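Long-range contact in 3-alpha-hydroxysteroid dehydrogenase (Pseudomonas sp., PDB 2DKN), which catalyses the NAD-dependent, reversible oxidation of the 3-alpha-hydroxyl group of steroids, as a member of the short-chain dehydrogenase family: residues S11-R23 and P217-G229. Sequence-based numbering, arbitrary orientation.
Sequences SGIGAALKELLAR and PREVAEAIAFLLG. With NAI (1,4-dihydronicotinamide adenine dinucleotide), chain C.
Leu20 CG lies over one face of the Arg218 guanidinium, 4.2 Å off its plane and nearer the periphery than the centre. At the edge stands Arg23 NH2, a like charge 4.1 Å from Arg218 NH2, though the placing of the Arg23 group is less certain. Arg218 NE makes a weak bond of 3.4 Å to Glu222 OE1, part of a salt bridge. Arg218 NH2 donates to a water, which donates to Ala16 O; this water bridges the two helices, which share no direct hydrogen bond. The bend at chi2 (81°) lays the arginine chain along Leu20, with CD and NE beside its CD1. Leu20 is a knob in the hole formed by Arg218, Ala221, Glu222 and Ala225, and its CD1 lies 3.6 Å from Glu222 CD. The helices cross at -61°. Their axes come within 7.9 Å, and the small Ala16 and Ala221 that meet between them probably allow this. This is a Rossmann fold, and helix 12-23 follows the first strand, 3-7, of its parallel sheet. Both helices pack on that sheet: Leu17 touches Ile6, and Ile224 touches Val110. Ile13 N donates to NADH O1N at 2.8 Å, a pyrophosphate oxygen. With CG2 anti to the backbone N, Ile13 sends this methyl to Val220 CG1 (3.6 Å) and Ile224 CD1, while CD1 reaches O4D of the nicotinamide ribose. Shortened to an alanine here, the side chain loses CG2 and CD1 and would probably leave a gap between Val220, Ile224 and that ribose. Ser11 OG donates to O2A of the other phosphate at 2.6 Å.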
loop_
_atom_site.group_PDB
_atom_site.type_symbol
_atom_site.label_atom_id
_atom_site.label_comp_id
_atom_site.label_asym_id
_atom_site.label_seq_id
_atom_site.Cartn_x
_atom_site.Cartn_y
_atom_site.Cartn_z
ATOM N N SER A 11 -18.377 7.344 -12.090
ATOM C CA SER A 11 -18.122 8.450 -11.163
ATOM C C SER A 11 -16.806 8.283 -10.423
ATOM O O SER A 11 -16.274 7.177 -10.340
ATOM C CB SER A 11 -19.279 8.555 -10.148
ATOM O OG SER A 11 -19.166 9.694 -9.292
ATOM N N GLY A 12 -16.363 9.372 -9.794
ATOM C CA GLY A 12 -15.246 9.339 -8.857
ATOM C C GLY A 12 -14.009 8.583 -9.285
ATOM O O GLY A 12 -13.496 8.811 -10.382
ATOM N N ILE A 13 -13.536 7.699 -8.406
ATOM C CA ILE A 13 -12.304 6.917 -8.622
ATOM C C ILE A 13 -12.401 6.018 -9.861
ATOM O O ILE A 13 -11.474 5.952 -10.654
ATOM C CB ILE A 13 -11.942 6.052 -7.390
ATOM C CG1 ILE A 13 -11.699 6.947 -6.175
ATOM C CG2 ILE A 13 -10.713 5.151 -7.687
ATOM C CD1 ILE A 13 -11.689 6.194 -4.854
ATOM N N GLY A 14 -13.533 5.345 -10.023
ATOM C CA GLY A 14 -13.735 4.454 -11.161
ATOM C C GLY A 14 -13.702 5.180 -12.491
ATOM O O GLY A 14 -13.145 4.679 -13.480
ATOM N N ALA A 15 -14.315 6.361 -12.511
ATOM C CA ALA A 15 -14.327 7.217 -13.705
ATOM C C ALA A 15 -12.906 7.682 -14.022
ATOM O O ALA A 15 -12.484 7.688 -15.177
ATOM C CB ALA A 15 -15.225 8.415 -13.470
ATOM N N ALA A 16 -12.162 8.039 -12.983
ATOM C CA ALA A 16 -10.794 8.513 -13.175
ATOM C C ALA A 16 -9.930 7.385 -13.747
ATOM O O ALA A 16 -9.095 7.599 -14.633
ATOM C CB ALA A 16 -10.227 9.042 -11.860
ATOM N N LEU A 17 -10.139 6.180 -13.229
ATOM C CA LEU A 17 -9.365 5.024 -13.643
ATOM C C LEU A 17 -9.728 4.606 -15.076
ATOM O O LEU A 17 -8.856 4.260 -15.876
ATOM C CB LEU A 17 -9.607 3.869 -12.659
ATOM C CG LEU A 17 -8.868 2.593 -12.996
ATOM C CD1 LEU A 17 -7.330 2.784 -12.851
ATOM C CD2 LEU A 17 -9.393 1.479 -12.063
ATOM N N LYS A 18 -11.020 4.645 -15.398
ATOM C CA LYS A 18 -11.469 4.326 -16.753
ATOM C C LYS A 18 -10.752 5.237 -17.750
ATOM O O LYS A 18 -10.244 4.784 -18.772
ATOM C CB LYS A 18 -12.989 4.512 -16.856
ATOM C CG LYS A 18 -13.566 4.622 -18.280
ATOM C CD LYS A 18 -15.099 4.794 -18.212
ATOM C CE LYS A 18 -15.464 6.233 -17.753
ATOM N NZ LYS A 18 -16.955 6.547 -17.564
ATOM N N GLU A 19 -10.702 6.526 -17.433
ATOM C CA GLU A 19 -10.044 7.500 -18.299
ATOM C C GLU A 19 -8.539 7.239 -18.394
ATOM O O GLU A 19 -7.971 7.197 -19.486
ATOM C CB GLU A 19 -10.305 8.882 -17.744
ATOM C CG GLU A 19 -9.627 10.009 -18.478
ATOM C CD GLU A 19 -10.208 11.343 -18.055
ATOM O OE1 GLU A 19 -11.380 11.615 -18.403
ATOM O OE2 GLU A 19 -9.507 12.116 -17.368
ATOM N N LEU A 20 -7.899 7.071 -17.244
ATOM C CA LEU A 20 -6.463 6.742 -17.205
ATOM C C LEU A 20 -6.096 5.528 -18.079
ATOM O O LEU A 20 -5.190 5.602 -18.915
ATOM C CB LEU A 20 -6.020 6.534 -15.744
ATOM C CG LEU A 20 -4.529 6.315 -15.443
ATOM C CD1 LEU A 20 -4.280 6.472 -13.940
ATOM C CD2 LEU A 20 -4.064 4.947 -15.902
ATOM N N LEU A 21 -6.781 4.402 -17.876
ATOM C CA LEU A 21 -6.495 3.176 -18.630
ATOM C C LEU A 21 -6.783 3.310 -20.122
ATOM O O LEU A 21 -6.058 2.766 -20.956
ATOM C CB LEU A 21 -7.299 1.999 -18.067
ATOM C CG LEU A 21 -6.882 1.582 -16.639
ATOM C CD1 LEU A 21 -7.831 0.507 -16.098
ATOM C CD2 LEU A 21 -5.420 1.094 -16.545
ATOM N N ALA A 22 -7.860 4.015 -20.451
ATOM C CA ALA A 22 -8.254 4.172 -21.853
ATOM C C ALA A 22 -7.161 4.955 -22.609
ATOM O O ALA A 22 -6.741 4.569 -23.712
ATOM C CB ALA A 22 -9.583 4.887 -21.940
ATOM N N ARG A 23 -6.702 6.039 -21.991
ATOM C CA ARG A 23 -5.640 6.872 -22.559
ATOM C C ARG A 23 -4.318 6.148 -22.724
ATOM O O ARG A 23 -3.539 6.450 -23.632
ATOM C CB ARG A 23 -5.467 8.132 -21.734
ATOM C CG ARG A 23 -6.639 9.040 -21.921
ATOM C CD ARG A 23 -6.554 10.267 -21.086
ATOM N NE ARG A 23 -7.851 10.938 -21.045
ATOM C CZ ARG A 23 -8.159 11.890 -20.173
ATOM N NH1 ARG A 23 -9.365 12.443 -20.196
ATOM N NH2 ARG A 23 -7.256 12.280 -19.276
ATOM N N PRO A 217 -9.265 11.902 -7.386
ATOM C CA PRO A 217 -9.544 10.521 -7.788
ATOM C C PRO A 217 -8.438 9.921 -8.656
ATOM O O PRO A 217 -8.177 8.733 -8.566
ATOM C CB PRO A 217 -10.846 10.626 -8.595
ATOM C CG PRO A 217 -11.418 11.962 -8.290
ATOM C CD PRO A 217 -10.390 12.821 -7.647
ATOM N N ARG A 218 -7.820 10.726 -9.517
ATOM C CA ARG A 218 -6.764 10.222 -10.386
ATOM C C ARG A 218 -5.575 9.665 -9.578
ATOM O O ARG A 218 -4.886 8.764 -10.056
ATOM C CB ARG A 218 -6.299 11.329 -11.331
ATOM C CG ARG A 218 -5.012 11.054 -12.080
ATOM C CD ARG A 218 -5.199 10.193 -13.291
ATOM N NE ARG A 218 -4.016 10.280 -14.149
ATOM C CZ ARG A 218 -4.035 10.650 -15.426
ATOM N NH1 ARG A 218 -2.896 10.690 -16.110
ATOM N NH2 ARG A 218 -5.191 10.949 -16.022
ATOM N N GLU A 219 -5.319 10.211 -8.388
ATOM C CA GLU A 219 -4.184 9.744 -7.565
ATOM C C GLU A 219 -4.448 8.317 -7.068
ATOM O O GLU A 219 -3.538 7.467 -7.017
ATOM C CB GLU A 219 -3.931 10.687 -6.385
ATOM C CG GLU A 219 -3.543 12.079 -6.837
ATOM C CD GLU A 219 -3.278 12.997 -5.692
ATOM O OE1 GLU A 219 -2.091 13.189 -5.382
ATOM O OE2 GLU A 219 -4.237 13.535 -5.106
ATOM N N VAL A 220 -5.698 8.039 -6.725
ATOM C CA VAL A 220 -6.080 6.668 -6.379
ATOM C C VAL A 220 -6.039 5.776 -7.613
ATOM O O VAL A 220 -5.543 4.656 -7.546
ATOM C CB VAL A 220 -7.451 6.603 -5.689
ATOM C CG1 VAL A 220 -7.849 5.127 -5.433
ATOM C CG2 VAL A 220 -7.395 7.383 -4.366
ATOM N N ALA A 221 -6.524 6.284 -8.747
ATOM C CA ALA A 221 -6.481 5.529 -9.985
ATOM C C ALA A 221 -5.054 5.101 -10.356
ATOM O O ALA A 221 -4.835 3.976 -10.834
ATOM C CB ALA A 221 -7.096 6.356 -11.108
ATOM N N GLU A 222 -4.077 5.980 -10.113
ATOM C CA GLU A 222 -2.681 5.664 -10.466
ATOM C C GLU A 222 -2.184 4.507 -9.629
ATOM O O GLU A 222 -1.496 3.649 -10.128
ATOM C CB GLU A 222 -1.757 6.865 -10.251
ATOM C CG GLU A 222 -1.935 7.981 -11.274
ATOM C CD GLU A 222 -1.201 7.742 -12.567
ATOM O OE1 GLU A 222 -1.112 8.704 -13.366
ATOM O OE2 GLU A 222 -0.732 6.608 -12.812
ATOM N N ALA A 223 -2.522 4.498 -8.344
ATOM C CA ALA A 223 -2.158 3.354 -7.487
ATOM C C ALA A 223 -2.817 2.048 -7.959
ATOM O O ALA A 223 -2.184 0.973 -7.984
ATOM C CB ALA A 223 -2.512 3.650 -6.062
ATOM N N ILE A 224 -4.084 2.120 -8.338
ATOM C CA ILE A 224 -4.762 0.934 -8.860
ATOM C C ILE A 224 -4.110 0.435 -10.155
ATOM O O ILE A 224 -3.872 -0.773 -10.323
ATOM C CB ILE A 224 -6.259 1.210 -9.101
ATOM C CG1 ILE A 224 -6.955 1.561 -7.780
ATOM C CG2 ILE A 224 -6.937 0.006 -9.791
ATOM C CD1 ILE A 224 -8.385 2.125 -7.986
ATOM N N ALA A 225 -3.820 1.364 -11.068
ATOM C CA ALA A 225 -3.218 0.998 -12.356
ATOM C C ALA A 225 -1.856 0.335 -12.127
ATOM O O ALA A 225 -1.498 -0.624 -12.818
ATOM C CB ALA A 225 -3.048 2.224 -13.238
ATOM N N PHE A 226 -1.102 0.860 -11.167
ATOM C CA PHE A 226 0.181 0.239 -10.833
ATOM C C PHE A 226 -0.003 -1.214 -10.401
ATOM O O PHE A 226 0.722 -2.102 -10.864
ATOM C CB PHE A 226 0.944 1.029 -9.762
ATOM C CG PHE A 226 2.093 0.259 -9.163
ATOM C CD1 PHE A 226 2.006 -0.221 -7.849
ATOM C CD2 PHE A 226 3.260 0.026 -9.903
ATOM C CE1 PHE A 226 3.061 -0.944 -7.261
ATOM C CE2 PHE A 226 4.332 -0.696 -9.324
ATOM C CZ PHE A 226 4.218 -1.184 -8.003
ATOM N N LEU A 227 -0.936 -1.449 -9.481
ATOM C CA LEU A 227 -1.155 -2.799 -8.955
ATOM C C LEU A 227 -1.697 -3.742 -10.014
ATOM O O LEU A 227 -1.480 -4.951 -9.936
ATOM C CB LEU A 227 -2.061 -2.777 -7.718
ATOM C CG LEU A 227 -1.452 -2.070 -6.488
ATOM C CD1 LEU A 227 -2.524 -1.924 -5.431
ATOM C CD2 LEU A 227 -0.278 -2.884 -5.940
ATOM N N LEU A 228 -2.386 -3.199 -11.014
ATOM C CA LEU A 228 -2.890 -4.019 -12.129
ATOM C C LEU A 228 -1.804 -4.511 -13.070
ATOM O O LEU A 228 -1.957 -5.569 -13.744
ATOM C CB LEU A 228 -3.872 -3.189 -12.958
ATOM C CG LEU A 228 -5.383 -3.434 -12.973
ATOM C CD1 LEU A 228 -5.980 -4.311 -11.888
ATOM C CD2 LEU A 228 -6.177 -2.161 -13.240
ATOM N N GLY A 229 -0.761 -3.691 -13.150
ATOM C CA GLY A 229 0.284 -3.840 -14.182
ATOM C C GLY A 229 1.460 -4.737 -13.859
ATOM O O GLY A 229 1.583 -5.222 -12.738
HETATM P PA NAI C . -18.539 7.680 -6.304
HETATM O O1A NAI C . -19.891 7.710 -5.717
HETATM O O2A NAI C . -18.088 8.878 -7.051
HETATM O O5B NAI C . -18.406 6.419 -7.282
HETATM C C5B NAI C . -18.908 5.166 -6.917
HETATM C C4B NAI C . -19.582 4.573 -8.147
HETATM O O4B NAI C . -20.071 3.314 -7.724
HETATM C C3B NAI C . -20.767 5.403 -8.638
HETATM O O3B NAI C . -20.725 5.583 -10.040
HETATM C C2B NAI C . -21.936 4.502 -8.282
HETATM O O2B NAI C . -23.055 4.637 -9.131
HETATM C C1B NAI C . -21.313 3.103 -8.319
HETATM N N9A NAI C . -22.216 2.240 -7.544
HETATM C C8A NAI C . -22.648 2.421 -6.245
HETATM N N7A NAI C . -23.541 1.436 -5.972
HETATM C C5A NAI C . -23.699 0.656 -7.081
HETATM C C6A NAI C . -24.488 -0.463 -7.375
HETATM N N6A NAI C . -25.445 -0.921 -6.540
HETATM N N1A NAI C . -24.397 -1.025 -8.634
HETATM C C2A NAI C . -23.559 -0.501 -9.593
HETATM N N3A NAI C . -22.783 0.601 -9.312
HETATM C C4A NAI C . -22.867 1.172 -8.074
HETATM O O3 NAI C . -17.578 7.326 -5.071
HETATM P PN NAI C . -15.987 7.068 -5.081
HETATM O O1N NAI C . -15.422 7.070 -6.441
HETATM O O2N NAI C . -15.419 8.003 -4.093
HETATM O O5D NAI C . -15.958 5.587 -4.467
HETATM C C5D NAI C . -15.313 4.520 -5.148
HETATM C C4D NAI C . -14.903 3.513 -4.081
HETATM O O4D NAI C . -13.945 4.140 -3.235
HETATM C C3D NAI C . -16.055 3.079 -3.177
HETATM O O3D NAI C . -15.901 1.689 -2.921
HETATM C C2D NAI C . -15.772 3.824 -1.874
HETATM O O2D NAI C . -16.237 3.106 -0.765
HETATM C C1D NAI C . -14.250 3.879 -1.881
HETATM N N1N NAI C . -13.697 4.941 -0.998
HETATM C C2N NAI C . -13.997 6.252 -1.239
HETATM C C3N NAI C . -13.472 7.238 -0.417
HETATM C C7N NAI C . -13.751 8.690 -0.714
HETATM O O7N NAI C . -13.313 9.592 0.242
HETATM N N7N NAI C . -14.376 9.077 -1.843
HETATM C C4N NAI C . -12.627 6.893 0.655
HETATM C C5N NAI C . -12.297 5.537 0.862
HETATM C C6N NAI C . -12.849 4.578 0.024
HETATM O O HOH W 1 -7.855 10.055 -14.806
#